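Local coordinates for viral structural protein 4 (PDB 6TZ0), which binds GTP and, as the partner of the viral RNA-dependent RNA polymerase, probably takes part in transcription within the double-stranded RNA virus particle, at residues B[14-19]-B[162-167]; B[188-193]-B[251-256]. One frame throughout, in Å; residues are numbered along the deposited sequence.

Interaction 1: residues B[14-19]-B[162-167]; sequences EEYGLY and EKYQSL
Y16 and Y164 meet because their first torsions bring the rings together from different directions: in Y16, CG stands beside the backbone N and anti to the carbonyl carbon (chi1 -75°), whereas in Y164 it lies anti to the backbone N (chi1 -170°). The two side chains cross at about a right angle. Y16 CE2 comes obliquely onto the Y164 ring, 3.6 Å from its CD1, and that CD1 in turn lies at the edge of the Y16 ring, near its plane. Farther out, the Y16 hydroxyl ends at the base of Y164, with OH 3.3 Å from Y164 CB. It is just as near to Y164 N, but the angle is too poor for a hydrogen bond. K163 skirts the same hydroxyl, its CB 4.1 Å from Y16 OH. Beyond it the chain bends at chi2 and chi4, and its NZ ends 4.6 Å from E15 OE1, opposite charges near each other without touching. F159 meets both tyrosine rings from outside the pair. Elsewhere on helix 162-166, E162, Q165 and S166 pack on F467, Y583 and E464 of the polymerase chain. The Y16 end of the contact lies just past helix 10-15, which closes in a Schellman motif, with G17 at positive phi and two bonds back into the last turn; one of the backbone bonds here is G17 N to E14 O (3.2 Å). No hydrogen bond joins the two segments. The hydroxyls of these two buried tyrosines find partners just outside the segments instead, Y16 OH on D161 and Y164 OH on Y13, so this is an aromatic contact whose polar ends are tied off elsewhere, and those bonds probably steady the hydroxyl ends of the rings.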
loop_
_atom_site.group_PDB
_atom_site.type_symbol
_atom_site.label_atom_id
_atom_site.label_comp_id
_atom_site.label_asym_id
_atom_site.label_seq_id
_atom_site.Cartn_x
_atom_site.Cartn_y
_atom_site.Cartn_z
ATOM N N GLU B 14 -24.316 10.078 41.330
ATOM C CA GLU B 14 -25.265 9.355 42.174
ATOM C C GLU B 14 -25.394 7.906 41.737
ATOM O O GLU B 14 -25.703 7.031 42.552
ATOM C CB GLU B 14 -26.637 10.024 42.144
ATOM C CG GLU B 14 -26.700 11.388 42.786
ATOM C CD GLU B 14 -28.104 11.924 42.857
ATOM O OE1 GLU B 14 -29.011 11.294 42.278
ATOM O OE2 GLU B 14 -28.308 12.970 43.505
ATOM N N GLU B 15 -25.189 7.646 40.445
ATOM C CA GLU B 15 -25.180 6.279 39.932
ATOM C C GLU B 15 -24.063 5.445 40.552
ATOM O O GLU B 15 -24.254 4.263 40.856
ATOM C CB GLU B 15 -25.039 6.327 38.415
ATOM C CG GLU B 15 -24.981 5.000 37.722
ATOM C CD GLU B 15 -24.798 5.157 36.231
ATOM O OE1 GLU B 15 -24.738 6.315 35.765
ATOM O OE2 GLU B 15 -24.699 4.131 35.525
ATOM N N TYR B 16 -22.896 6.050 40.768
ATOM C CA TYR B 16 -21.747 5.362 41.348
ATOM C C TYR B 16 -21.853 5.167 42.854
ATOM O O TYR B 16 -20.941 4.581 43.446
ATOM C CB TYR B 16 -20.477 6.141 41.017
ATOM C CG TYR B 16 -20.022 5.981 39.593
ATOM C CD1 TYR B 16 -20.248 4.809 38.908
ATOM C CD2 TYR B 16 -19.435 7.033 38.910
ATOM C CE1 TYR B 16 -19.850 4.656 37.598
ATOM C CE2 TYR B 16 -19.039 6.895 37.591
ATOM C CZ TYR B 16 -19.253 5.700 36.942
ATOM O OH TYR B 16 -18.869 5.536 35.635
ATOM N N GLY B 17 -22.930 5.622 43.483
ATOM C CA GLY B 17 -23.051 5.568 44.920
ATOM C C GLY B 17 -22.456 6.751 45.639
ATOM O O GLY B 17 -22.084 6.624 46.809
ATOM N N LEU B 18 -22.363 7.902 44.981
ATOM C CA LEU B 18 -21.662 9.069 45.497
ATOM C C LEU B 18 -22.633 10.235 45.553
ATOM O O LEU B 18 -23.221 10.603 44.535
ATOM C CB LEU B 18 -20.466 9.421 44.612
ATOM C CG LEU B 18 -19.107 8.733 44.716
ATOM C CD1 LEU B 18 -19.144 7.294 44.317
ATOM C CD2 LEU B 18 -18.202 9.449 43.772
ATOM N N TYR B 19 -22.794 10.813 46.735
ATOM C CA TYR B 19 -23.716 11.912 46.969
ATOM C C TYR B 19 -22.946 13.125 47.456
ATOM O O TYR B 19 -22.064 12.999 48.305
ATOM C CB TYR B 19 -24.760 11.512 48.004
ATOM C CG TYR B 19 -25.753 10.508 47.496
ATOM C CD1 TYR B 19 -26.052 10.423 46.159
ATOM C CD2 TYR B 19 -26.342 9.598 48.344
ATOM C CE1 TYR B 19 -26.948 9.499 45.690
ATOM C CE2 TYR B 19 -27.243 8.671 47.873
ATOM C CZ TYR B 19 -27.539 8.631 46.541
ATOM O OH TYR B 19 -28.427 7.715 46.037
ATOM N N GLU B 162 -15.194 2.476 32.421
ATOM C CA GLU B 162 -15.286 2.784 30.996
ATOM C C GLU B 162 -16.448 3.727 30.697
ATOM O O GLU B 162 -16.329 4.615 29.844
ATOM C CB GLU B 162 -15.417 1.493 30.188
ATOM C CG GLU B 162 -15.446 1.693 28.684
ATOM C CD GLU B 162 -15.535 0.389 27.918
ATOM O OE1 GLU B 162 -15.533 -0.681 28.558
ATOM O OE2 GLU B 162 -15.623 0.434 26.673
ATOM N N LYS B 163 -17.571 3.542 31.395
ATOM C CA LYS B 163 -18.714 4.445 31.285
ATOM C C LYS B 163 -18.368 5.851 31.757
ATOM O O LYS B 163 -18.916 6.831 31.241
ATOM C CB LYS B 163 -19.880 3.865 32.087
ATOM C CG LYS B 163 -21.174 4.658 32.105
ATOM C CD LYS B 163 -21.834 4.692 30.752
ATOM C CE LYS B 163 -23.264 5.177 30.873
ATOM N NZ LYS B 163 -23.358 6.568 31.375
ATOM N N TYR B 164 -17.447 5.974 32.713
ATOM C CA TYR B 164 -16.969 7.291 33.113
ATOM C C TYR B 164 -16.076 7.899 32.038
ATOM O O TYR B 164 -16.159 9.098 31.761
ATOM C CB TYR B 164 -16.213 7.189 34.437
ATOM C CG TYR B 164 -15.865 8.516 35.076
ATOM C CD1 TYR B 164 -16.769 9.171 35.895
ATOM C CD2 TYR B 164 -14.635 9.123 34.841
ATOM C CE1 TYR B 164 -16.457 10.377 36.472
ATOM C CE2 TYR B 164 -14.324 10.330 35.399
ATOM C CZ TYR B 164 -15.233 10.953 36.216
ATOM O OH TYR B 164 -14.899 12.158 36.783
ATOM N N GLN B 165 -15.203 7.087 31.435
ATOM C CA GLN B 165 -14.234 7.605 30.474
ATOM C C GLN B 165 -14.878 7.968 29.148
ATOM O O GLN B 165 -14.339 8.796 28.411
ATOM C CB GLN B 165 -13.118 6.594 30.242
ATOM C CG GLN B 165 -12.149 6.457 31.385
ATOM C CD GLN B 165 -11.146 5.351 31.157
ATOM O OE1 GLN B 165 -11.190 4.659 30.143
ATOM N NE2 GLN B 165 -10.247 5.164 32.111
ATOM N N SER B 166 -16.008 7.349 28.816
ATOM C CA SER B 166 -16.720 7.739 27.608
ATOM C C SER B 166 -17.377 9.103 27.742
ATOM O O SER B 166 -17.638 9.754 26.727
ATOM C CB SER B 166 -17.777 6.700 27.257
ATOM O OG SER B 166 -18.803 6.692 28.225
ATOM N N LEU B 167 -17.647 9.547 28.962
ATOM C CA LEU B 167 -18.352 10.791 29.213
ATOM C C LEU B 167 -17.425 11.950 29.528
ATOM O O LEU B 167 -17.910 13.043 29.824
ATOM C CB LEU B 167 -19.342 10.596 30.357
ATOM C CG LEU B 167 -20.452 9.607 30.023
ATOM C CD1 LEU B 167 -21.281 9.298 31.239
ATOM C CD2 LEU B 167 -21.318 10.166 28.920
#

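Interaction 2: residues B[188-193]-B[251-256]; sequences QGIADF and IRYEGC
I190 and Y253 approach from opposite directions and make the close part of this contact. CG1 of I190 stands beside its backbone N, and from there the chain runs out extended (chi2 172°), which carries the end methyl CD1 to the far end of the tyrosine. That methyl lies 3.6 Å from Y253 OH. It is also 3.9 Å from Y253 CZ, resting obliquely against the ring between the hydroxyl and CE1. Side chains alone span the gap, for the backbones are well apart, with I190 CA 10.8 Å from Y253 CA. F193 adds a looser touch: its CZ is 4.3 Å from Y253 OH, which lies at the edge of the phenylalanine ring and near its plane. One face of that ring is taken by its own segment, as A191 O stands 3.7 Å above the plane over the ring centre. No hydrogen bond crosses between the segments; the contact is van der Waals packing of a methyl and a ring edge against the phenol end of Y253. It thins away quickly from this patch. R252 and E254 on either side of Y253 are exposed and extend elsewhere. I190, F193 and Y253 are themselves partly exposed, so the patch lies at the surface rather than deep in the core. The loop 188-193 leads from strand 182-184 to helix 196-201; A191 and D192 lean back on I184 of that strand, and F193 rests on R204 and P205 of strand 204-208. Across the contact, I251 pairs through its backbone with I228 of strand 226-230, Y253 touches K320, and the chain then enters strand 255-261, an inner strand of the four-stranded antiparallel sheet.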
loop_
_atom_site.group_PDB
_atom_site.type_symbol
_atom_site.label_atom_id
_atom_site.label_comp_id
_atom_site.label_asym_id
_atom_site.label_seq_id
_atom_site.Cartn_x
_atom_site.Cartn_y
_atom_site.Cartn_z
ATOM N N GLN B 188 -15.752 -3.480 41.299
ATOM C CA GLN B 188 -16.679 -4.106 40.365
ATOM C C GLN B 188 -17.573 -3.046 39.740
ATOM O O GLN B 188 -18.799 -3.147 39.729
ATOM C CB GLN B 188 -17.505 -5.198 41.034
ATOM C CG GLN B 188 -16.701 -6.381 41.537
ATOM C CD GLN B 188 -15.946 -7.095 40.433
ATOM O OE1 GLN B 188 -16.452 -7.263 39.326
ATOM N NE2 GLN B 188 -14.721 -7.516 40.728
ATOM N N GLY B 189 -16.949 -1.994 39.225
ATOM C CA GLY B 189 -17.661 -0.849 38.718
ATOM C C GLY B 189 -17.951 0.213 39.748
ATOM O O GLY B 189 -18.621 1.198 39.423
ATOM N N ILE B 190 -17.478 0.044 40.977
ATOM C CA ILE B 190 -17.700 0.995 42.055
ATOM C C ILE B 190 -16.343 1.491 42.524
ATOM O O ILE B 190 -15.487 0.687 42.910
ATOM C CB ILE B 190 -18.488 0.365 43.211
ATOM C CG1 ILE B 190 -19.890 -0.008 42.744
ATOM C CG2 ILE B 190 -18.566 1.314 44.379
ATOM C CD1 ILE B 190 -20.663 -0.799 43.747
ATOM N N ALA B 191 -16.146 2.805 42.482
ATOM C CA ALA B 191 -14.889 3.388 42.928
ATOM C C ALA B 191 -14.783 3.287 44.439
ATOM O O ALA B 191 -15.781 3.406 45.151
ATOM C CB ALA B 191 -14.791 4.845 42.490
ATOM N N ASP B 192 -13.570 3.041 44.928
ATOM C CA ASP B 192 -13.387 2.823 46.356
ATOM C C ASP B 192 -13.563 4.120 47.135
ATOM O O ASP B 192 -12.939 5.141 46.834
ATOM C CB ASP B 192 -12.027 2.192 46.643
ATOM C CG ASP B 192 -10.892 2.910 45.969
ATOM O OD1 ASP B 192 -11.156 3.759 45.103
ATOM O OD2 ASP B 192 -9.727 2.637 46.325
ATOM N N PHE B 193 -14.420 4.067 48.147
ATOM C CA PHE B 193 -14.868 5.244 48.871
ATOM C C PHE B 193 -13.840 5.766 49.863
ATOM O O PHE B 193 -14.079 6.805 50.485
ATOM C CB PHE B 193 -16.166 4.917 49.602
ATOM C CG PHE B 193 -17.288 4.523 48.692
ATOM C CD1 PHE B 193 -18.018 5.478 48.009
ATOM C CD2 PHE B 193 -17.618 3.194 48.524
ATOM C CE1 PHE B 193 -19.056 5.110 47.182
ATOM C CE2 PHE B 193 -18.650 2.826 47.697
ATOM C CZ PHE B 193 -19.368 3.785 47.026
ATOM N N ILE B 251 -28.503 4.984 48.946
ATOM C CA ILE B 251 -27.940 4.774 47.620
ATOM C C ILE B 251 -28.711 3.650 46.942
ATOM O O ILE B 251 -29.214 2.726 47.592
ATOM C CB ILE B 251 -26.424 4.496 47.684
ATOM C CG1 ILE B 251 -26.104 3.162 48.329
ATOM C CG2 ILE B 251 -25.729 5.539 48.520
ATOM C CD1 ILE B 251 -24.641 2.850 48.240
ATOM N N ARG B 252 -28.851 3.747 45.625
ATOM C CA ARG B 252 -29.746 2.876 44.874
ATOM C C ARG B 252 -28.967 2.136 43.804
ATOM O O ARG B 252 -28.365 2.760 42.925
ATOM C CB ARG B 252 -30.886 3.677 44.247
ATOM C CG ARG B 252 -31.842 4.251 45.267
ATOM C CD ARG B 252 -33.056 4.852 44.598
ATOM N NE ARG B 252 -32.701 5.967 43.729
ATOM C CZ ARG B 252 -32.586 7.225 44.136
ATOM N NH1 ARG B 252 -32.794 7.535 45.409
ATOM N NH2 ARG B 252 -32.260 8.177 43.273
ATOM N N TYR B 253 -28.984 0.813 43.880
ATOM C CA TYR B 253 -28.386 -0.038 42.871
ATOM C C TYR B 253 -29.464 -0.882 42.217
ATOM O O TYR B 253 -30.464 -1.237 42.843
ATOM C CB TYR B 253 -27.330 -0.948 43.456
ATOM C CG TYR B 253 -26.128 -0.246 44.009
ATOM C CD1 TYR B 253 -25.275 0.466 43.180
ATOM C CD2 TYR B 253 -25.789 -0.375 45.339
ATOM C CE1 TYR B 253 -24.154 1.086 43.677
ATOM C CE2 TYR B 253 -24.667 0.224 45.842
ATOM C CZ TYR B 253 -23.856 0.960 45.011
ATOM O OH TYR B 253 -22.739 1.567 45.525
ATOM N N GLU B 254 -29.242 -1.227 40.954
ATOM C CA GLU B 254 -30.278 -1.874 40.174
ATOM C C GLU B 254 -29.978 -3.320 39.816
ATOM O O GLU B 254 -30.888 -4.022 39.375
ATOM C CB GLU B 254 -30.533 -1.081 38.887
ATOM C CG GLU B 254 -30.963 0.357 39.116
ATOM C CD GLU B 254 -32.317 0.476 39.775
ATOM O OE1 GLU B 254 -33.179 -0.393 39.541
ATOM O OE2 GLU B 254 -32.521 1.443 40.536
ATOM N N GLY B 255 -28.743 -3.779 39.985
ATOM C CA GLY B 255 -28.370 -5.139 39.680
ATOM C C GLY B 255 -28.166 -5.982 40.921
ATOM O O GLY B 255 -28.615 -5.643 42.021
ATOM N N CYS B 256 -27.488 -7.110 40.737
ATOM C CA CYS B 256 -27.194 -8.024 41.827
ATOM C C CYS B 256 -25.761 -8.509 41.724
ATOM O O CYS B 256 -25.153 -8.506 40.654
ATOM C CB CYS B 256 -28.133 -9.235 41.835
ATOM S SG CYS B 256 -29.810 -8.863 42.295
#

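Interactions 1 and 2 have centres 10 Å apart, on the same side of the chain's centre, and come in series: 14-19 meets 162-167 before 188-193 meets 251-256. They touch through the turn after helix 10-15, where L18 CD1 lies 3.6 Å from F193 CE1. Y19 also packs on I251 and hydrogen-bonds to F250, so the N-terminal segment reaches both contacts. Interaction 1 joins the start of the chain to helix 162-166, which packs on the polymerase; interaction 2 joins loop 188-193 to the approach to strand 255-261 of the antiparallel sheet. Both lie away from the GTP-binding residues.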